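Local coordinates for protein alkaline phosphatase D (Bacillus subtilis, PDB 2YEQ) that hydrolyses phosphate esters, acting as a phosphodiesterase and alkaline phosphatase with an active site that holds iron(III) and calcium, at residues A[129-134]-A[167-172]; A[159-164]-A[507-512]; A[420-425]-A[500-505]. All blocks are in the same frame, centred on the assembly; numbering follows the deposited sequence.

Overall arrangement
The three contacts are all partly buried, and they lie progressively farther from the centre of the chain, at about 18, 21 and 24 Å measured centre to centre. Contact 1 joins two loops of the phosphatase domain through a cation-pi pair. Contact 2 sets one of those loops, through aromatic packing and a bridging water, against helix 504-520, near the metals. The two meet at the carbonyl of Y161, which H129 and N167 of contact 1 both hold. Contact 3 uses the beginning of the same helix region and includes exposed residues; its chemistry is ionic, a salt-bridge network on top of backbone bonding. K164 packs on E501 where contacts 2 and 3 touch.

Contact 1. Residues A[129-134]-A[167-172]. With EDO (1,2-ethanediol), chain F.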
loop_
_atom_site.group_PDB
_atom_site.type_symbol
_atom_site.label_atom_id
_atom_site.label_comp_id
_atom_site.label_asym_id
_atom_site.label_seq_id
_atom_site.Cartn_x
_atom_site.Cartn_y
_atom_site.Cartn_z
ATOM N N HIS A 129 15.318 -4.103 6.151
ATOM C CA HIS A 129 15.873 -4.634 4.901
ATOM C C HIS A 129 16.615 -3.605 4.042
ATOM O O HIS A 129 17.392 -3.983 3.164
ATOM C CB HIS A 129 14.780 -5.319 4.081
ATOM C CG HIS A 129 14.314 -6.601 4.700
ATOM N ND1 HIS A 129 13.533 -7.521 4.034
ATOM C CD2 HIS A 129 14.561 -7.131 5.925
ATOM C CE1 HIS A 129 13.295 -8.548 4.833
ATOM N NE2 HIS A 129 13.909 -8.336 5.983
ATOM N N GLY A 130 16.390 -2.330 4.308
ATOM C CA GLY A 130 17.122 -1.300 3.590
ATOM C C GLY A 130 16.693 0.085 3.976
ATOM O O GLY A 130 15.794 0.263 4.799
ATOM N N TYR A 131 17.382 1.049 3.369
ATOM C CA TYR A 131 17.098 2.468 3.499
ATOM C C TYR A 131 15.974 2.850 2.557
ATOM O O TYR A 131 15.747 2.193 1.528
ATOM C CB TYR A 131 18.425 3.286 3.298
ATOM C CG TYR A 131 19.364 2.956 4.435
ATOM C CD1 TYR A 131 19.209 3.553 5.693
ATOM C CD2 TYR A 131 20.302 1.937 4.309
ATOM C CE1 TYR A 131 20.022 3.196 6.769
ATOM C CE2 TYR A 131 21.097 1.563 5.369
ATOM C CZ TYR A 131 20.949 2.194 6.602
ATOM O OH TYR A 131 21.727 1.783 7.643
ATOM N N TYR A 132 15.253 3.892 2.939
ATOM C CA TYR A 132 14.113 4.423 2.216
ATOM C C TYR A 132 14.484 5.449 1.110
ATOM O O TYR A 132 13.761 6.406 0.831
ATOM C CB TYR A 132 13.111 5.024 3.203
ATOM C CG TYR A 132 12.408 4.008 4.142
ATOM C CD1 TYR A 132 12.469 2.628 3.928
ATOM C CD2 TYR A 132 11.644 4.469 5.213
ATOM C CE1 TYR A 132 11.813 1.727 4.798
ATOM C CE2 TYR A 132 10.986 3.601 6.062
ATOM C CZ TYR A 132 11.071 2.232 5.864
ATOM O OH TYR A 132 10.388 1.402 6.735
ATOM N N THR A 133 15.562 5.160 0.415
ATOM C CA THR A 133 15.961 5.931 -0.768
ATOM C C THR A 133 14.810 6.077 -1.771
ATOM O O THR A 133 14.647 7.134 -2.393
ATOM C CB THR A 133 17.126 5.247 -1.436
ATOM O OG1 THR A 133 18.043 4.821 -0.426
ATOM C CG2 THR A 133 17.834 6.188 -2.465
ATOM N N ALA A 134 13.974 5.039 -1.913
ATOM C CA ALA A 134 12.829 5.142 -2.818
ATOM C C ALA A 134 11.977 6.360 -2.531
ATOM O O ALA A 134 11.495 7.018 -3.466
ATOM C CB ALA A 134 11.941 3.842 -2.807
ATOM N N ASN A 167 20.065 -7.668 7.198
ATOM C CA ASN A 167 19.254 -6.685 7.921
ATOM C C ASN A 167 20.097 -5.489 8.380
ATOM O O ASN A 167 20.700 -5.505 9.470
ATOM C CB ASN A 167 18.525 -7.335 9.096
ATOM C CG ASN A 167 17.269 -8.057 8.654
ATOM O OD1 ASN A 167 17.084 -8.293 7.456
ATOM N ND2 ASN A 167 16.387 -8.382 9.606
ATOM N N VAL A 168 20.078 -4.429 7.579
ATOM C CA VAL A 168 20.983 -3.302 7.790
ATOM C C VAL A 168 20.521 -2.373 8.904
ATOM O O VAL A 168 21.332 -1.632 9.452
ATOM C CB VAL A 168 21.227 -2.521 6.460
ATOM C CG1 VAL A 168 21.942 -3.437 5.465
ATOM C CG2 VAL A 168 19.919 -1.969 5.878
ATOM N N ARG A 169 19.215 -2.372 9.189
ATOM C CA ARG A 169 18.667 -1.699 10.359
ATOM C C ARG A 169 17.941 -2.747 11.208
ATOM O O ARG A 169 17.820 -3.906 10.794
ATOM C CB ARG A 169 17.723 -0.571 9.961
ATOM C CG ARG A 169 18.321 0.483 9.004
ATOM C CD ARG A 169 17.461 1.730 8.915
ATOM N NE ARG A 169 16.376 1.569 7.928
ATOM C CZ ARG A 169 15.609 2.548 7.479
ATOM N NH1 ARG A 169 15.757 3.769 7.951
ATOM N NH2 ARG A 169 14.677 2.316 6.555
ATOM N N THR A 170 17.456 -2.340 12.371
ATOM C CA THR A 170 16.958 -3.289 13.384
ATOM C C THR A 170 15.661 -2.800 13.977
ATOM O O THR A 170 15.564 -1.640 14.396
ATOM C CB THR A 170 17.993 -3.442 14.522
ATOM O OG1 THR A 170 19.239 -3.847 13.952
ATOM C CG2 THR A 170 17.530 -4.511 15.558
ATOM N N HIS A 171 14.663 -3.682 14.060
ATOM C CA HIS A 171 13.431 -3.325 14.710
ATOM C C HIS A 171 13.671 -2.917 16.156
ATOM O O HIS A 171 14.620 -3.373 16.780
ATOM C CB HIS A 171 12.415 -4.469 14.606
ATOM C CG HIS A 171 11.682 -4.493 13.308
ATOM N ND1 HIS A 171 11.426 -5.659 12.616
ATOM C CD2 HIS A 171 11.162 -3.488 12.561
ATOM C CE1 HIS A 171 10.772 -5.365 11.501
ATOM N NE2 HIS A 171 10.579 -4.058 11.455
ATOM N N ASN A 172 12.809 -2.031 16.645
ATOM C CA ASN A 172 12.949 -1.356 17.935
ATOM C C ASN A 172 12.565 -2.214 19.126
ATOM O O ASN A 172 12.914 -1.876 20.256
ATOM C CB ASN A 172 12.061 -0.104 17.963
ATOM C CG ASN A 172 10.530 -0.437 17.975
ATOM O OD1 ASN A 172 10.011 -1.123 17.085
ATOM N ND2 ASN A 172 9.827 0.060 18.978
HETATM C C1 EDO F . 15.443 -4.381 20.637
HETATM O O1 EDO F . 16.134 -4.026 19.434
HETATM C C2 EDO F . 15.109 -5.861 20.648
HETATM O O2 EDO F . 14.540 -6.208 21.909
#
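R169 turns one corner of its guanidinium into the face of Y132: NH2 sits 3.3 Å above the ring plane of Y132, over its centre. The guanidinium and ring planes stand 84° apart, which makes this an edge-on cation-pi pair, with R169 CZ 4.6 Å from the centroid of the Y132 ring. The same NH2 gives a weak hydrogen bond to G130 O at 2.9 Å, its N-H poorly aligned. A bend at chi3 (-84°) carries the guanidinium out of the line of its aliphatic stem, and that stem lies against Y131, where R169 CD comes 3.6 Å from CE1 of the Y131 ring. V168 adds a methyl group beside it, its CG2 touching CA of G130 at 3.7 Å and also CE2 of Y131. At the other end H129 and N167 run alongside each other without bonding; H129 NE2 and N167 ND2 instead both bind the carbonyl of Y161, and N167 OD1 takes the N-H of S163.

The second shell fixes the arginine's rotation: NE donates to Y127 O and NH1 forms a salt bridge with D192, so all three guanidinium nitrogens have a partner. The 129-134 segment follows the iron ligand C124 in the chain, and Y132 OH is tied back to Q125 O close to that ligand. Y132 is also the N-cap residue of helix 133-138, while its ring packs against Y189 of helix 179-190 and L195 of helix 193-201. Beyond it, T133 and A134 settle on M459 of strand 451-459.

Contact 2. Residues A[159-164]-A[507-512]. With PO4 (phosphate ion), chain B.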
loop_
_atom_site.group_PDB
_atom_site.type_symbol
_atom_site.label_atom_id
_atom_site.label_comp_id
_atom_site.label_asym_id
_atom_site.label_seq_id
_atom_site.Cartn_x
_atom_site.Cartn_y
_atom_site.Cartn_z
ATOM N N ASN A 159 16.205 -9.650 13.919
ATOM C CA ASN A 159 16.837 -10.892 13.467
ATOM C C ASN A 159 15.840 -12.027 13.253
ATOM O O ASN A 159 16.138 -13.197 13.533
ATOM C CB ASN A 159 17.896 -11.372 14.476
ATOM C CG ASN A 159 18.894 -10.293 14.839
ATOM O OD1 ASN A 159 19.038 -9.919 16.015
ATOM N ND2 ASN A 159 19.595 -9.787 13.833
ATOM N N GLU A 160 14.637 -11.703 12.814
ATOM C CA GLU A 160 13.645 -12.733 12.568
ATOM C C GLU A 160 13.405 -12.882 11.077
ATOM O O GLU A 160 13.705 -13.943 10.495
ATOM C CB GLU A 160 12.360 -12.433 13.329
ATOM C CG GLU A 160 12.529 -12.665 14.823
ATOM C CD GLU A 160 11.423 -12.069 15.663
ATOM O OE1 GLU A 160 10.349 -11.736 15.109
ATOM O OE2 GLU A 160 11.646 -11.931 16.896
ATOM N N TYR A 161 12.861 -11.831 10.468
ATOM C CA TYR A 161 12.601 -11.822 9.035
ATOM C C TYR A 161 13.796 -11.190 8.351
ATOM O O TYR A 161 13.894 -9.964 8.257
ATOM C CB TYR A 161 11.327 -11.057 8.748
ATOM C CG TYR A 161 10.989 -10.901 7.277
ATOM C CD1 TYR A 161 11.397 -11.840 6.325
ATOM C CD2 TYR A 161 10.265 -9.815 6.842
ATOM C CE1 TYR A 161 11.083 -11.684 4.994
ATOM C CE2 TYR A 161 9.932 -9.660 5.518
ATOM C CZ TYR A 161 10.341 -10.586 4.603
ATOM O OH TYR A 161 10.040 -10.401 3.278
ATOM N N VAL A 162 14.714 -12.043 7.910
ATOM C CA VAL A 162 16.041 -11.612 7.520
ATOM C C VAL A 162 16.196 -11.619 5.997
ATOM O O VAL A 162 15.928 -12.612 5.320
ATOM C CB VAL A 162 17.119 -12.448 8.196
ATOM C CG1 VAL A 162 18.548 -12.019 7.712
ATOM C CG2 VAL A 162 16.972 -12.305 9.746
ATOM N N SER A 163 16.605 -10.471 5.467
ATOM C CA SER A 163 16.790 -10.302 4.037
ATOM C C SER A 163 17.990 -11.116 3.550
ATOM O O SER A 163 18.984 -11.246 4.257
ATOM C CB SER A 163 17.003 -8.812 3.728
ATOM O OG SER A 163 17.607 -8.627 2.481
ATOM N N LYS A 164 17.911 -11.610 2.316
ATOM C CA LYS A 164 19.064 -12.229 1.662
ATOM C C LYS A 164 20.279 -11.322 1.612
ATOM O O LYS A 164 21.397 -11.822 1.655
ATOM C CB LYS A 164 18.733 -12.660 0.234
ATOM C CG LYS A 164 18.295 -14.120 0.130
ATOM C CD LYS A 164 19.463 -15.100 0.307
ATOM C CE LYS A 164 19.198 -16.121 1.419
ATOM N NZ LYS A 164 17.998 -16.953 1.148
ATOM N N PHE A 507 8.012 -17.065 1.115
ATOM C CA PHE A 507 7.296 -17.921 2.080
ATOM C C PHE A 507 8.290 -18.559 3.067
ATOM O O PHE A 507 8.062 -18.572 4.274
ATOM C CB PHE A 507 6.482 -19.005 1.349
ATOM C CG PHE A 507 5.600 -19.855 2.261
ATOM C CD1 PHE A 507 4.563 -19.277 2.998
ATOM C CD2 PHE A 507 5.784 -21.236 2.348
ATOM C CE1 PHE A 507 3.740 -20.061 3.835
ATOM C CE2 PHE A 507 4.967 -22.027 3.173
ATOM C CZ PHE A 507 3.950 -21.440 3.920
ATOM N N PHE A 508 9.411 -19.041 2.559
ATOM C CA PHE A 508 10.410 -19.695 3.386
ATOM C C PHE A 508 11.015 -18.733 4.404
ATOM O O PHE A 508 11.232 -19.102 5.562
ATOM C CB PHE A 508 11.519 -20.288 2.526
ATOM C CG PHE A 508 12.570 -20.999 3.314
ATOM C CD1 PHE A 508 12.289 -22.221 3.932
ATOM C CD2 PHE A 508 13.842 -20.453 3.459
ATOM C CE1 PHE A 508 13.267 -22.893 4.679
ATOM C CE2 PHE A 508 14.826 -21.120 4.203
ATOM C CZ PHE A 508 14.530 -22.343 4.810
ATOM N N SER A 509 11.275 -17.507 3.963
ATOM C CA SER A 509 11.903 -16.520 4.813
ATOM C C SER A 509 10.945 -16.040 5.917
ATOM O O SER A 509 11.376 -15.830 7.053
ATOM C CB SER A 509 12.423 -15.356 3.973
ATOM O OG SER A 509 13.179 -14.493 4.780
ATOM N N HIS A 510 9.658 -15.896 5.600
ATOM C CA HIS A 510 8.651 -15.618 6.621
ATOM C C HIS A 510 8.470 -16.796 7.610
ATOM O O HIS A 510 8.164 -16.568 8.786
ATOM C CB HIS A 510 7.311 -15.300 5.987
ATOM C CG HIS A 510 7.232 -13.935 5.378
ATOM N ND1 HIS A 510 7.739 -13.645 4.130
ATOM C CD2 HIS A 510 6.686 -12.788 5.836
ATOM C CE1 HIS A 510 7.501 -12.378 3.843
ATOM N NE2 HIS A 510 6.856 -11.836 4.859
ATOM N N ASN A 511 8.640 -18.035 7.142
ATOM C CA ASN A 511 8.522 -19.204 8.033
ATOM C C ASN A 511 9.742 -19.342 8.949
ATOM O O ASN A 511 9.612 -19.717 10.105
ATOM C CB ASN A 511 8.286 -20.496 7.236
ATOM C CG ASN A 511 6.934 -20.517 6.543
ATOM O OD1 ASN A 511 5.965 -19.911 7.010
ATOM N ND2 ASN A 511 6.870 -21.201 5.403
ATOM N N LYS A 512 10.925 -19.031 8.430
ATOM C CA LYS A 512 12.133 -18.942 9.266
ATOM C C LYS A 512 11.975 -17.898 10.369
ATOM O O LYS A 512 12.404 -18.126 11.496
ATOM C CB LYS A 512 13.359 -18.600 8.419
ATOM C CG LYS A 512 13.945 -19.785 7.688
ATOM C CD LYS A 512 14.739 -20.708 8.629
ATOM C CE LYS A 512 14.236 -22.154 8.576
ATOM N NZ LYS A 512 15.210 -23.100 9.187
HETATM P P PO4 B . 4.738 -9.966 2.499
HETATM O O1 PO4 B . 5.189 -11.193 1.796
HETATM O O2 PO4 B . 3.424 -10.058 3.216
HETATM O O3 PO4 B . 5.867 -9.300 3.259
HETATM O O4 PO4 B . 4.292 -8.918 1.437
HETATM O O HOH W 1 13.988 -14.944 7.628
#
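Y161 and H510 pack ring against ring where the C-terminal helix 504-520 crosses a loop of the calcineurin-like phosphatase domain, beside the metal site. The aromatic part is oblique, with centroids of the Y161 and H510 rings 4.2 Å apart and planes at 36°. With its CG anti to the backbone N (chi1 176°), Y161 reaches along the helix surface, and Y161 OH comes within 3.3 Å of CE1 of H510. The Y161 ring also touches H382, an iron ligand, and the H510 side chain lies about 4 Å from a calcium ion at the nearest atoms.

Hydrogen bonds position the imidazole of H510: R506 O, from its own helix, meets ND1, while NE2 is bonded to H211 and, weakly, to O3 of a phosphate probably taken up from the crystallisation liquor. E160 reaches the same helix directly, through K520 and Q517, and a water adds a further link. S509 faces the loop, its OG in the plane of the Y161 ring and 3.5 Å from CE1 of Y161. The water makes four bonds, accepting from V162 N and S509 OG and donating to E160 O and, at 2.8 Å from the water oxygen, to S509 O.

Contact 3. Residues A[420-425]-A[500-505]; sequences RADTDQ and DEVEED. With EDO (1,2-ethanediol), chain M.
D422 and E503 meet at the tight centre of this contact, where the carboxylate of D422 takes the backbone N-H of E503: OD2 of D422 is 2.9 Å from N of E503, with a nearly straight bond (165°). The donor comes from above the carboxylate plane, 39° out of it. Chi1 of 60° sets CG of D422 between its backbone N and carbonyl carbon, turning the acid across to the 500-505 segment. Beside it A421 N donates to E501 O at 3.0 Å, joining the two backbones directly. R420 completes this part by bending at chi2 and chi3, so that its stem passes over the carbonyl of E501 and its NH2 forms a salt bridge to E503 OE1 at 2.9 Å; the other oxygen of E503 is held by R506.

Together R420, D422, E501 and E503 form a salt-bridge network joining the loop ahead of helix 423-429 to the chain that leads into the C-terminal helix 504-520. Within it D422 OD1 lies 3.9 Å from R420 NE, a long salt bridge. Each segment is also braced locally, R420 N giving a bond to T423 OG1 and V502 N one to D505 OD2. With an alanine at D422, the N-H of E503 would probably lose its acceptor and R420 a nearby negative charge, leaving the approach to the C-terminal helix less firmly held.

A looser ionic contact pairs R420 NH1 with E501 OE1, 3.6 Å apart; this oxygen sits off the flat of the guanidinium, so only charge attracts it and no hydrogen is aimed its way. On the solvent side are A421 and D500, both exposed; the methyl group of A421 lies with CB 3.9 Å from CG1 of V502. Farther along, an ethanediol, probably from the crystallisation liquor, accepts from E504 N and donates through O2 to E504 OE1.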
loop_
_atom_site.group_PDB
_atom_site.type_symbol
_atom_site.label_atom_id
_atom_site.label_comp_id
_atom_site.label_asym_id
_atom_site.label_seq_id
_atom_site.Cartn_x
_atom_site.Cartn_y
_atom_site.Cartn_z
ATOM N N ARG A 420 15.306 -13.460 -11.690
ATOM C CA ARG A 420 15.467 -14.556 -10.711
ATOM C C ARG A 420 15.607 -15.911 -11.427
ATOM O O ARG A 420 15.448 -15.999 -12.631
ATOM C CB ARG A 420 14.202 -14.656 -9.854
ATOM C CG ARG A 420 13.975 -13.549 -8.922
ATOM C CD ARG A 420 13.264 -14.038 -7.692
ATOM N NE ARG A 420 11.807 -13.914 -7.731
ATOM C CZ ARG A 420 11.101 -13.093 -6.931
ATOM N NH1 ARG A 420 11.698 -12.266 -6.048
ATOM N NH2 ARG A 420 9.782 -13.088 -7.018
ATOM N N ALA A 421 15.854 -16.965 -10.657
ATOM C CA ALA A 421 15.990 -18.324 -11.188
ATOM C C ALA A 421 14.707 -18.871 -11.830
ATOM O O ALA A 421 14.783 -19.672 -12.738
ATOM C CB ALA A 421 16.468 -19.252 -10.087
ATOM N N ASP A 422 13.535 -18.424 -11.392
ATOM C CA ASP A 422 12.277 -18.985 -11.878
ATOM C C ASP A 422 11.560 -18.059 -12.855
ATOM O O ASP A 422 10.479 -18.372 -13.346
ATOM C CB ASP A 422 11.348 -19.341 -10.695
ATOM C CG ASP A 422 10.993 -18.139 -9.828
ATOM O OD1 ASP A 422 11.556 -17.041 -10.033
ATOM O OD2 ASP A 422 10.137 -18.289 -8.933
ATOM N N THR A 423 12.162 -16.917 -13.166
ATOM C CA THR A 423 11.507 -15.946 -14.041
ATOM C C THR A 423 11.105 -16.492 -15.408
ATOM O O THR A 423 9.954 -16.322 -15.837
ATOM C CB THR A 423 12.388 -14.696 -14.244
ATOM O OG1 THR A 423 12.698 -14.128 -12.971
ATOM C CG2 THR A 423 11.664 -13.660 -15.107
ATOM N N ASP A 424 12.038 -17.136 -16.106
ATOM C CA ASP A 424 11.728 -17.666 -17.451
ATOM C C ASP A 424 10.624 -18.706 -17.398
ATOM O O ASP A 424 9.701 -18.656 -18.211
ATOM C CB ASP A 424 12.979 -18.247 -18.113
ATOM C CG ASP A 424 13.981 -17.170 -18.509
ATOM O OD1 ASP A 424 13.573 -16.006 -18.767
ATOM O OD2 ASP A 424 15.186 -17.486 -18.545
ATOM N N GLN A 425 10.678 -19.602 -16.410
ATOM C CA GLN A 425 9.635 -20.625 -16.229
ATOM C C GLN A 425 8.260 -20.020 -16.023
ATOM O O GLN A 425 7.277 -20.403 -16.677
ATOM C CB GLN A 425 9.990 -21.528 -15.040
ATOM C CG GLN A 425 8.928 -22.572 -14.678
ATOM C CD GLN A 425 9.038 -23.005 -13.231
ATOM O OE1 GLN A 425 8.070 -22.919 -12.471
ATOM N NE2 GLN A 425 10.229 -23.458 -12.835
ATOM N N ASP A 500 19.791 -16.306 -7.775
ATOM C CA ASP A 500 19.211 -17.652 -7.694
ATOM C C ASP A 500 17.966 -17.729 -6.808
ATOM O O ASP A 500 17.539 -18.818 -6.446
ATOM C CB ASP A 500 20.236 -18.724 -7.307
ATOM C CG ASP A 500 21.343 -18.197 -6.459
ATOM O OD1 ASP A 500 21.046 -17.597 -5.402
ATOM O OD2 ASP A 500 22.512 -18.393 -6.853
ATOM N N GLU A 501 17.360 -16.584 -6.508
ATOM C CA GLU A 501 16.115 -16.543 -5.748
ATOM C C GLU A 501 14.959 -17.157 -6.564
ATOM O O GLU A 501 14.994 -17.154 -7.804
ATOM C CB GLU A 501 15.771 -15.094 -5.312
ATOM C CG GLU A 501 16.078 -14.744 -3.813
ATOM C CD GLU A 501 15.081 -13.727 -3.161
ATOM O OE1 GLU A 501 13.881 -13.666 -3.540
ATOM O OE2 GLU A 501 15.501 -12.985 -2.244
ATOM N N VAL A 502 13.956 -17.701 -5.863
ATOM C CA VAL A 502 12.714 -18.169 -6.479
ATOM C C VAL A 502 11.577 -17.652 -5.621
ATOM O O VAL A 502 11.807 -17.237 -4.497
ATOM C CB VAL A 502 12.648 -19.704 -6.574
ATOM C CG1 VAL A 502 13.734 -20.225 -7.505
ATOM C CG2 VAL A 502 12.775 -20.350 -5.172
ATOM N N GLU A 503 10.357 -17.651 -6.140
ATOM C CA GLU A 503 9.234 -17.112 -5.380
ATOM C C GLU A 503 9.095 -17.747 -3.973
ATOM O O GLU A 503 8.808 -17.033 -3.006
ATOM C CB GLU A 503 7.933 -17.266 -6.156
ATOM C CG GLU A 503 6.714 -16.652 -5.481
ATOM C CD GLU A 503 6.808 -15.141 -5.305
ATOM O OE1 GLU A 503 7.457 -14.495 -6.152
ATOM O OE2 GLU A 503 6.217 -14.609 -4.322
ATOM N N GLU A 504 9.313 -19.069 -3.875
ATOM C CA GLU A 504 9.185 -19.805 -2.600
ATOM C C GLU A 504 10.068 -19.194 -1.478
ATOM O O GLU A 504 9.780 -19.364 -0.291
ATOM C CB GLU A 504 9.500 -21.304 -2.797
ATOM C CG GLU A 504 9.093 -22.245 -1.614
ATOM C CD GLU A 504 7.566 -22.479 -1.472
ATOM O OE1 GLU A 504 6.821 -22.386 -2.469
ATOM O OE2 GLU A 504 7.110 -22.777 -0.347
ATOM N N ASP A 505 11.124 -18.470 -1.839
ATOM C CA ASP A 505 11.989 -17.849 -0.816
ATOM C C ASP A 505 11.270 -16.866 0.103
ATOM O O ASP A 505 11.568 -16.805 1.294
ATOM C CB ASP A 505 13.203 -17.196 -1.444
ATOM C CG ASP A 505 14.146 -18.213 -2.063
ATOM O OD1 ASP A 505 14.263 -19.344 -1.550
ATOM O OD2 ASP A 505 14.774 -17.897 -3.082
HETATM C C1 EDO M . 7.230 -20.948 -5.722
HETATM O O1 EDO M . 8.624 -20.834 -6.046
HETATM C C2 EDO M . 6.696 -22.331 -6.100
HETATM O O2 EDO M . 7.066 -23.283 -5.097
#